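Local coordinates for protein GNA33 (Neisseria gonorrhoeae FA 1090, PDB 2G5D) that probably cleaves the beta-1,4 linkage between N-acetylmuramic acid and N-acetylglucosamine in peptidoglycan as a lytic transglycosylase, leaving a 1,6-anhydro-N-acetylmuramic acid end, at residues A[60-71]-A[330-339]; A[145-153]-A[196-207]. All coordinates share one frame; numbering follows the deposited sequence.

Contact 1. Residues A[60-71]-A[330-339]; sequences KSLQSFRLGCAN and LGTPLMGEYA
Ser64 and Tyr338 make the first of two direct hydrogen bonds by which helix 58-72 holds the irregular segment 330-339. Ser64 OG gives a short bond of 2.5 Å to Tyr338 O, approaching from above the carbonyl plane. The same hydroxyl accepts a bond from a water that in turn takes the N-H of Met335, so a single small side chain fastens both ends of the turn Met335-Tyr338, a type II beta turn. Toward the C-terminal end of the helix, Asn71 ND2 donates to Leu330 O at 2.8 Å, in the carbonyl plane and with an N-H...O angle of 157°. Gly331 suits the spot beside that amide, since it adds no side chain and its phi of 88° is easy for glycine.

Van der Waals packing, against backbone as well as side chains, runs along the helix. Met335, with CG anti to the backbone N (chi1 -175°) and an extended chain beyond, reaches the helix backbone, where SD lies 3.6 Å from Lys60 O. Leu67 CD1 packs on Met335 CB at 4.0 Å and also covers Pro333 O, a buried carbonyl with no hydrogen-bond partner in the model. Thr332 turns its methyl CG2 to Leu67 O, 3.3 Å away, while Gly68 is bare enough for Leu330 CD2 to come within 3.7 Å of its CA.

A CH-pi contact completes the set: Lys60 CB sits over one face of the Tyr338 ring, 3.6 Å from the centroid, and the lysine's NZ goes on to a salt bridge with Asp57. Ser61 OG, which also approaches the ring, bonds to Leu369 O. The whole is a loop running antiparallel alongside a helix and leading into strand 339-342, which pairs with strands 365-375 and 384-391; the 3D family is of the double-psi beta-barrel clan.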
loop_
_atom_site.group_PDB
_atom_site.type_symbol
_atom_site.label_atom_id
_atom_site.label_comp_id
_atom_site.label_asym_id
_atom_site.label_seq_id
_atom_site.Cartn_x
_atom_site.Cartn_y
_atom_site.Cartn_z
ATOM N N LYS A 60 -9.569 19.028 1.067
ATOM C CA LYS A 60 -8.563 17.987 1.136
ATOM C C LYS A 60 -9.042 16.692 0.450
ATOM O O LYS A 60 -8.260 16.081 -0.288
ATOM C CB LYS A 60 -8.067 17.772 2.578
ATOM C CG LYS A 60 -7.021 18.796 2.969
ATOM C CD LYS A 60 -6.524 18.666 4.406
ATOM C CE LYS A 60 -5.738 19.911 4.845
ATOM N NZ LYS A 60 -6.473 21.216 4.543
ATOM N N SER A 61 -10.319 16.305 0.634
ATOM C CA SER A 61 -10.857 15.121 -0.055
ATOM C C SER A 61 -10.853 15.343 -1.552
ATOM O O SER A 61 -10.570 14.415 -2.317
ATOM C CB SER A 61 -12.310 14.793 0.382
ATOM O OG SER A 61 -12.411 14.726 1.789
ATOM N N LEU A 62 -11.164 16.574 -1.975
ATOM C CA LEU A 62 -11.127 16.909 -3.423
ATOM C C LEU A 62 -9.719 16.828 -4.001
ATOM O O LEU A 62 -9.544 16.263 -5.077
ATOM C CB LEU A 62 -11.816 18.243 -3.756
ATOM C CG LEU A 62 -11.869 18.669 -5.247
ATOM C CD1 LEU A 62 -12.639 17.665 -6.106
ATOM C CD2 LEU A 62 -12.462 20.041 -5.407
ATOM N N GLN A 63 -8.719 17.382 -3.304
ATOM C CA GLN A 63 -7.312 17.173 -3.688
ATOM C C GLN A 63 -7.007 15.684 -3.887
ATOM O O GLN A 63 -6.441 15.277 -4.904
ATOM C CB GLN A 63 -6.363 17.742 -2.631
ATOM C CG GLN A 63 -6.244 19.259 -2.662
ATOM C CD GLN A 63 -5.435 19.772 -1.511
ATOM O OE1 GLN A 63 -5.842 19.655 -0.349
ATOM N NE2 GLN A 63 -4.300 20.337 -1.804
ATOM N N SER A 64 -7.392 14.867 -2.913
ATOM C CA SER A 64 -7.097 13.443 -2.951
ATOM C C SER A 64 -7.799 12.779 -4.152
ATOM O O SER A 64 -7.171 12.017 -4.904
ATOM C CB SER A 64 -7.506 12.824 -1.613
ATOM O OG SER A 64 -7.096 11.482 -1.489
ATOM N N PHE A 65 -9.080 13.092 -4.371
ATOM C CA PHE A 65 -9.827 12.550 -5.544
ATOM C C PHE A 65 -9.198 12.915 -6.896
ATOM O O PHE A 65 -9.113 12.074 -7.795
ATOM C CB PHE A 65 -11.324 12.944 -5.519
ATOM C CG PHE A 65 -12.154 12.244 -6.586
ATOM C CD1 PHE A 65 -12.341 10.863 -6.562
ATOM C CD2 PHE A 65 -12.729 12.975 -7.623
ATOM C CE1 PHE A 65 -13.093 10.219 -7.561
ATOM C CE2 PHE A 65 -13.495 12.347 -8.631
ATOM C CZ PHE A 65 -13.684 10.970 -8.597
ATOM N N ARG A 66 -8.795 14.181 -7.039
ATOM C CA ARG A 66 -8.113 14.711 -8.237
ATOM C C ARG A 66 -6.827 13.967 -8.568
ATOM O O ARG A 66 -6.550 13.706 -9.742
ATOM C CB ARG A 66 -7.789 16.222 -8.087
ATOM C CG ARG A 66 -8.939 17.236 -8.361
ATOM C CD ARG A 66 -8.306 18.622 -8.588
ATOM N NE ARG A 66 -9.278 19.716 -8.624
ATOM C CZ ARG A 66 -8.969 20.992 -8.876
ATOM N NH1 ARG A 66 -7.714 21.342 -9.129
ATOM N NH2 ARG A 66 -9.919 21.921 -8.874
ATOM N N LEU A 67 -6.039 13.621 -7.540
ATOM C CA LEU A 67 -4.832 12.800 -7.732
ATOM C C LEU A 67 -5.161 11.402 -8.314
ATOM O O LEU A 67 -4.488 10.922 -9.227
ATOM C CB LEU A 67 -4.048 12.677 -6.405
ATOM C CG LEU A 67 -3.393 13.921 -5.795
ATOM C CD1 LEU A 67 -3.124 13.776 -4.274
ATOM C CD2 LEU A 67 -2.119 14.288 -6.495
ATOM N N GLY A 68 -6.192 10.752 -7.780
ATOM C CA GLY A 68 -6.614 9.454 -8.295
ATOM C C GLY A 68 -7.106 9.525 -9.742
ATOM O O GLY A 68 -6.895 8.591 -10.501
ATOM N N CYS A 69 -7.716 10.648 -10.125
ATOM C CA CYS A 69 -8.272 10.858 -11.473
ATOM C C CYS A 69 -7.296 10.823 -12.627
ATOM O O CYS A 69 -7.711 10.535 -13.763
ATOM C CB CYS A 69 -9.130 12.129 -11.542
ATOM S SG CYS A 69 -10.742 11.968 -10.774
ATOM N N ALA A 70 -6.002 11.088 -12.371
ATOM C CA ALA A 70 -4.978 10.956 -13.434
ATOM C C ALA A 70 -5.093 9.600 -14.145
ATOM O O ALA A 70 -4.861 9.490 -15.357
ATOM C CB ALA A 70 -3.560 11.154 -12.882
ATOM N N ASN A 71 -5.458 8.571 -13.391
ATOM C CA ASN A 71 -5.774 7.244 -13.962
ATOM C C ASN A 71 -7.280 6.902 -13.953
ATOM O O ASN A 71 -7.798 6.301 -14.905
ATOM C CB ASN A 71 -4.995 6.134 -13.230
ATOM C CG ASN A 71 -3.510 6.065 -13.631
ATOM O OD1 ASN A 71 -3.030 6.823 -14.480
ATOM N ND2 ASN A 71 -2.785 5.143 -13.015
ATOM N N LEU A 330 -3.870 2.067 -7.467
ATOM C CA LEU A 330 -4.442 2.870 -8.551
ATOM C C LEU A 330 -3.363 3.459 -9.483
ATOM O O LEU A 330 -3.660 3.931 -10.602
ATOM C CB LEU A 330 -5.355 3.966 -7.968
ATOM C CG LEU A 330 -6.161 4.970 -8.811
ATOM C CD1 LEU A 330 -6.951 4.299 -9.938
ATOM C CD2 LEU A 330 -7.096 5.803 -7.901
ATOM N N GLY A 331 -2.111 3.429 -9.028
ATOM C CA GLY A 331 -0.988 3.883 -9.860
ATOM C C GLY A 331 -0.744 5.371 -9.704
ATOM O O GLY A 331 -0.047 5.989 -10.526
ATOM N N THR A 332 -1.337 5.941 -8.653
ATOM C CA THR A 332 -1.268 7.376 -8.375
ATOM C C THR A 332 -0.711 7.645 -6.968
ATOM O O THR A 332 -0.835 6.794 -6.074
ATOM C CB THR A 332 -2.659 8.094 -8.560
ATOM O OG1 THR A 332 -3.636 7.516 -7.675
ATOM C CG2 THR A 332 -3.133 7.993 -10.015
ATOM N N PRO A 333 -0.070 8.819 -6.771
ATOM C CA PRO A 333 0.501 9.172 -5.459
ATOM C C PRO A 333 -0.507 9.415 -4.294
ATOM O O PRO A 333 -1.440 10.219 -4.408
ATOM C CB PRO A 333 1.337 10.427 -5.773
ATOM C CG PRO A 333 0.728 11.011 -7.021
ATOM C CD PRO A 333 0.218 9.842 -7.806
ATOM N N LEU A 334 -0.304 8.741 -3.163
ATOM C CA LEU A 334 -1.260 8.837 -2.064
ATOM C C LEU A 334 -1.052 10.103 -1.221
ATOM O O LEU A 334 0.095 10.524 -0.963
ATOM C CB LEU A 334 -1.189 7.585 -1.169
ATOM C CG LEU A 334 -1.306 6.213 -1.842
ATOM C CD1 LEU A 334 -1.051 5.076 -0.847
ATOM C CD2 LEU A 334 -2.659 6.062 -2.496
ATOM N N MET A 335 -2.166 10.711 -0.811
ATOM C CA MET A 335 -2.154 11.894 0.014
ATOM C C MET A 335 -2.367 11.471 1.453
ATOM O O MET A 335 -3.370 10.826 1.774
ATOM C CB MET A 335 -3.267 12.841 -0.425
ATOM C CG MET A 335 -3.307 14.173 0.282
ATOM S SD MET A 335 -4.782 15.076 -0.207
ATOM C CE MET A 335 -4.886 16.313 1.067
ATOM N N GLY A 336 -1.428 11.849 2.310
ATOM C CA GLY A 336 -1.507 11.561 3.749
ATOM C C GLY A 336 -2.827 11.963 4.373
ATOM O O GLY A 336 -3.297 13.105 4.177
ATOM N N GLU A 337 -3.433 10.999 5.083
ATOM C CA GLU A 337 -4.689 11.183 5.833
ATOM C C GLU A 337 -5.989 11.197 5.033
ATOM O O GLU A 337 -7.072 11.261 5.642
ATOM C CB GLU A 337 -4.642 12.443 6.686
ATOM C CG GLU A 337 -3.794 12.315 7.903
ATOM C CD GLU A 337 -3.721 13.612 8.665
ATOM O OE1 GLU A 337 -2.646 14.202 8.696
ATOM O OE2 GLU A 337 -4.741 14.053 9.228
ATOM N N TYR A 338 -5.866 11.115 3.702
ATOM C CA TYR A 338 -6.968 11.238 2.746
ATOM C C TYR A 338 -6.952 10.125 1.697
ATOM O O TYR A 338 -7.568 10.232 0.639
ATOM C CB TYR A 338 -7.000 12.650 2.119
ATOM C CG TYR A 338 -7.533 13.630 3.134
ATOM C CD1 TYR A 338 -6.674 14.343 3.981
ATOM C CD2 TYR A 338 -8.910 13.782 3.297
ATOM C CE1 TYR A 338 -7.201 15.186 4.981
ATOM C CE2 TYR A 338 -9.434 14.619 4.272
ATOM C CZ TYR A 338 -8.596 15.308 5.105
ATOM O OH TYR A 338 -9.186 16.121 6.046
ATOM N N ALA A 339 -6.241 9.052 2.019
ATOM C CA ALA A 339 -6.202 7.860 1.178
ATOM C C ALA A 339 -6.187 6.608 2.040
ATOM O O ALA A 339 -5.789 6.633 3.212
ATOM C CB ALA A 339 -4.990 7.880 0.227
HETATM O O HOH W 1 -4.702 10.243 -2.268
#

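Contact 2. Residues A[145-153]-A[196-207]; sequences DDFISVPLP and TAIKGRFEGSRF
A bend at chi2 of Lys199 (-75°), followed by an extended chain, carries NZ to Ser149 OG, which is swung anti to its own N (chi1 -178°); the ammonium donates to that hydroxyl at 3.0 Å and also forms a salt bridge with Asp262. Both residues lie on one face of the antiparallel ladder between 148-151, an outermost strand of a five-stranded mixed sheet, and its neighbour 197-203. The methylenes of Lys199 pack against the Phe147 ring, with CB 3.7 Å from CZ.

Hydrogen-bonded pairs Ile148-Gly200 and Val150-Ile198 give two backbone bonds each, the straightest being Val150 N to Ile198 O (2.9 Å, 176°). Beyond the ladder, Leu152 N adds one more backbone bond, to Thr196 O.

Branched and aromatic side chains fill the other face. Val150 CB meets Ile198 CG1 at 4.0 Å, and Ile148 CD1 touches Phe202 CE1. Gly200 suits its place because it leaves room for Phe207, which comes over from the next strand of the hairpin. That ring packs on Ile148 CG2 and presents its edge to a backbone oxygen, with CZ 3.5 Å from Ile148 O.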
loop_
_atom_site.group_PDB
_atom_site.type_symbol
_atom_site.label_atom_id
_atom_site.label_comp_id
_atom_site.label_asym_id
_atom_site.label_seq_id
_atom_site.Cartn_x
_atom_site.Cartn_y
_atom_site.Cartn_z
ATOM N N ASP A 145 20.477 -6.565 -12.606
ATOM C CA ASP A 145 20.798 -6.750 -14.023
ATOM C C ASP A 145 20.360 -8.107 -14.587
ATOM O O ASP A 145 20.193 -8.251 -15.797
ATOM C CB ASP A 145 22.302 -6.593 -14.233
ATOM C CG ASP A 145 22.817 -5.229 -13.826
ATOM O OD1 ASP A 145 21.991 -4.336 -13.510
ATOM O OD2 ASP A 145 24.058 -5.053 -13.834
ATOM N N ASP A 146 20.193 -9.098 -13.718
ATOM C CA ASP A 146 19.866 -10.462 -14.143
ATOM C C ASP A 146 18.514 -10.930 -13.596
ATOM O O ASP A 146 18.198 -12.118 -13.611
ATOM C CB ASP A 146 20.969 -11.430 -13.698
ATOM C CG ASP A 146 21.074 -11.551 -12.179
ATOM O OD1 ASP A 146 20.805 -10.556 -11.464
ATOM O OD2 ASP A 146 21.426 -12.649 -11.699
ATOM N N PHE A 147 17.725 -9.988 -13.103
ATOM C CA PHE A 147 16.429 -10.288 -12.516
ATOM C C PHE A 147 15.403 -10.351 -13.639
ATOM O O PHE A 147 15.159 -9.353 -14.306
ATOM C CB PHE A 147 16.085 -9.198 -11.506
ATOM C CG PHE A 147 14.771 -9.386 -10.807
ATOM C CD1 PHE A 147 14.705 -10.081 -9.609
ATOM C CD2 PHE A 147 13.604 -8.828 -11.321
ATOM C CE1 PHE A 147 13.494 -10.235 -8.943
ATOM C CE2 PHE A 147 12.392 -8.989 -10.666
ATOM C CZ PHE A 147 12.345 -9.698 -9.466
ATOM N N ILE A 148 14.836 -11.533 -13.866
ATOM C CA ILE A 148 13.908 -11.759 -14.983
ATOM C C ILE A 148 12.528 -12.212 -14.484
ATOM O O ILE A 148 12.393 -13.267 -13.852
ATOM C CB ILE A 148 14.500 -12.742 -16.070
ATOM C CG1 ILE A 148 15.449 -12.008 -17.021
ATOM C CG2 ILE A 148 13.401 -13.391 -16.923
ATOM C CD1 ILE A 148 16.896 -12.120 -16.663
ATOM N N SER A 149 11.512 -11.398 -14.770
ATOM C CA SER A 149 10.135 -11.729 -14.419
ATOM C C SER A 149 9.431 -12.449 -15.567
ATOM O O SER A 149 9.452 -11.991 -16.711
ATOM C CB SER A 149 9.359 -10.471 -14.015
ATOM O OG SER A 149 8.030 -10.787 -13.632
ATOM N N VAL A 150 8.815 -13.585 -15.249
ATOM C CA VAL A 150 8.022 -14.352 -16.218
ATOM C C VAL A 150 6.584 -14.551 -15.708
ATOM O O VAL A 150 6.396 -15.007 -14.577
ATOM C CB VAL A 150 8.664 -15.742 -16.534
ATOM C CG1 VAL A 150 7.914 -16.439 -17.667
ATOM C CG2 VAL A 150 10.141 -15.600 -16.892
ATOM N N PRO A 151 5.573 -14.189 -16.529
ATOM C CA PRO A 151 4.157 -14.449 -16.217
ATOM C C PRO A 151 3.782 -15.939 -16.114
ATOM O O PRO A 151 4.306 -16.771 -16.853
ATOM C CB PRO A 151 3.406 -13.784 -17.384
ATOM C CG PRO A 151 4.371 -12.817 -17.971
ATOM C CD PRO A 151 5.720 -13.445 -17.793
ATOM N N LEU A 152 2.847 -16.240 -15.217
ATOM C CA LEU A 152 2.429 -17.604 -14.890
ATOM C C LEU A 152 1.001 -17.863 -15.418
ATOM O O LEU A 152 0.108 -17.037 -15.208
ATOM C CB LEU A 152 2.509 -17.782 -13.361
ATOM C CG LEU A 152 2.638 -19.103 -12.584
ATOM C CD1 LEU A 152 1.302 -19.847 -12.510
ATOM C CD2 LEU A 152 3.757 -20.001 -13.117
ATOM N N PRO A 153 0.783 -19.003 -16.119
ATOM C CA PRO A 153 -0.513 -19.301 -16.746
ATOM C C PRO A 153 -1.671 -19.386 -15.750
ATOM O O PRO A 153 -1.463 -19.758 -14.596
ATOM C CB PRO A 153 -0.282 -20.672 -17.401
ATOM C CG PRO A 153 0.882 -21.260 -16.674
ATOM C CD PRO A 153 1.757 -20.086 -16.362
ATOM N N THR A 196 1.252 -14.520 -9.441
ATOM C CA THR A 196 0.979 -13.911 -10.744
ATOM C C THR A 196 2.126 -14.147 -11.734
ATOM O O THR A 196 1.898 -14.304 -12.939
ATOM C CB THR A 196 0.650 -12.393 -10.611
ATOM O OG1 THR A 196 0.176 -11.886 -11.861
ATOM C CG2 THR A 196 1.873 -11.582 -10.170
ATOM N N ALA A 197 3.350 -14.190 -11.207
ATOM C CA ALA A 197 4.568 -14.321 -12.001
ATOM C C ALA A 197 5.678 -14.952 -11.173
ATOM O O ALA A 197 5.672 -14.860 -9.941
ATOM C CB ALA A 197 5.019 -12.952 -12.505
ATOM N N ILE A 198 6.626 -15.596 -11.853
ATOM C CA ILE A 198 7.828 -16.127 -11.206
ATOM C C ILE A 198 9.027 -15.220 -11.470
ATOM O O ILE A 198 9.168 -14.656 -12.560
ATOM C CB ILE A 198 8.155 -17.596 -11.612
ATOM C CG1 ILE A 198 8.332 -17.732 -13.132
ATOM C CG2 ILE A 198 7.089 -18.552 -11.071
ATOM C CD1 ILE A 198 9.265 -18.852 -13.553
ATOM N N LYS A 199 9.879 -15.081 -10.459
ATOM C CA LYS A 199 11.080 -14.256 -10.567
ATOM C C LYS A 199 12.348 -15.117 -10.453
ATOM O O LYS A 199 12.495 -15.899 -9.507
ATOM C CB LYS A 199 11.084 -13.146 -9.500
ATOM C CG LYS A 199 9.721 -12.526 -9.200
ATOM C CD LYS A 199 9.246 -11.588 -10.298
ATOM C CE LYS A 199 7.839 -11.097 -10.018
ATOM N NZ LYS A 199 7.465 -9.924 -10.854
ATOM N N GLY A 200 13.255 -14.966 -11.414
ATOM C CA GLY A 200 14.484 -15.753 -11.428
ATOM C C GLY A 200 15.604 -15.190 -12.281
ATOM O O GLY A 200 15.572 -14.023 -12.684
ATOM N N ARG A 201 16.601 -16.033 -12.540
ATOM C CA ARG A 201 17.786 -15.665 -13.320
ATOM C C ARG A 201 18.337 -16.883 -14.058
ATOM O O ARG A 201 18.237 -18.008 -13.564
ATOM C CB ARG A 201 18.871 -15.072 -12.412
ATOM C CG ARG A 201 19.227 -15.946 -11.211
ATOM C CD ARG A 201 20.451 -15.452 -10.469
ATOM N NE ARG A 201 21.032 -16.533 -9.677
ATOM C CZ ARG A 201 22.066 -17.275 -10.057
ATOM N NH1 ARG A 201 22.672 -17.050 -11.215
ATOM N NH2 ARG A 201 22.502 -18.246 -9.270
ATOM N N PHE A 202 18.922 -16.647 -15.232
ATOM C CA PHE A 202 19.573 -17.704 -16.012
ATOM C C PHE A 202 20.909 -18.084 -15.373
ATOM O O PHE A 202 21.673 -17.216 -14.944
ATOM C CB PHE A 202 19.808 -17.269 -17.464
ATOM C CG PHE A 202 18.568 -16.776 -18.176
ATOM C CD1 PHE A 202 18.480 -15.454 -18.610
ATOM C CD2 PHE A 202 17.496 -17.632 -18.422
ATOM C CE1 PHE A 202 17.336 -14.988 -19.278
ATOM C CE2 PHE A 202 16.356 -17.181 -19.087
ATOM C CZ PHE A 202 16.273 -15.853 -19.511
ATOM N N GLU A 203 21.176 -19.386 -15.310
ATOM C CA GLU A 203 22.422 -19.917 -14.754
ATOM C C GLU A 203 22.616 -21.323 -15.300
ATOM O O GLU A 203 21.867 -22.242 -14.948
ATOM C CB GLU A 203 22.383 -19.920 -13.217
ATOM C CG GLU A 203 23.582 -20.580 -12.527
ATOM C CD GLU A 203 24.817 -19.690 -12.465
ATOM O OE1 GLU A 203 24.682 -18.460 -12.266
ATOM O OE2 GLU A 203 25.935 -20.230 -12.593
ATOM N N GLY A 204 23.622 -21.479 -16.161
ATOM C CA GLY A 204 23.844 -22.725 -16.890
ATOM C C GLY A 204 22.828 -22.809 -18.008
ATOM O O GLY A 204 22.745 -21.909 -18.845
ATOM N N SER A 205 22.056 -23.892 -18.023
ATOM C CA SER A 205 20.876 -23.984 -18.881
ATOM C C SER A 205 19.634 -24.099 -17.997
ATOM O O SER A 205 18.695 -24.837 -18.301
ATOM C CB SER A 205 20.983 -25.162 -19.860
ATOM O OG SER A 205 20.691 -26.394 -19.225
ATOM N N ARG A 206 19.645 -23.357 -16.894
ATOM C CA ARG A 206 18.545 -23.375 -15.937
ATOM C C ARG A 206 17.977 -21.986 -15.668
ATOM O O ARG A 206 18.651 -20.973 -15.875
ATOM C CB ARG A 206 18.997 -23.996 -14.616
ATOM C CG ARG A 206 19.313 -25.488 -14.662
ATOM C CD ARG A 206 19.576 -25.974 -13.249
ATOM N NE ARG A 206 19.572 -27.428 -13.136
ATOM C CZ ARG A 206 19.279 -28.088 -12.018
ATOM N NH1 ARG A 206 18.940 -27.420 -10.918
ATOM N NH2 ARG A 206 19.313 -29.416 -12.004
ATOM N N PHE A 207 16.727 -21.962 -15.211
ATOM C CA PHE A 207 16.087 -20.769 -14.666
ATOM C C PHE A 207 15.767 -21.078 -13.203
ATOM O O PHE A 207 14.911 -21.917 -12.907
ATOM C CB PHE A 207 14.816 -20.439 -15.456
ATOM C CG PHE A 207 14.337 -19.020 -15.286
ATOM C CD1 PHE A 207 13.288 -18.722 -14.413
ATOM C CD2 PHE A 207 14.924 -17.983 -16.007
ATOM C CE1 PHE A 207 12.836 -17.420 -14.255
ATOM C CE2 PHE A 207 14.478 -16.671 -15.855
ATOM C CZ PHE A 207 13.431 -16.392 -14.975
#

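How the contacts relate
The centres of the two contacts are 34 Å apart and their nearest atoms about 15 Å, so they do not touch. Along the chain the order is 60-71, 145-153, 196-207, 330-339: contact 1 joins parts 259 residues apart, and both segments of contact 2 fall within that interval. Contact 2 belongs to a small five-stranded sheet, well away from the centre of the chain. Contact 1 sets an early helix against the approach to strand 339-342. No strand is shared, so the two contacts serve separate parts of the fold, contact 2 a small sheet within the range of the MltA-specific insert and contact 1 the region around strand 339-342.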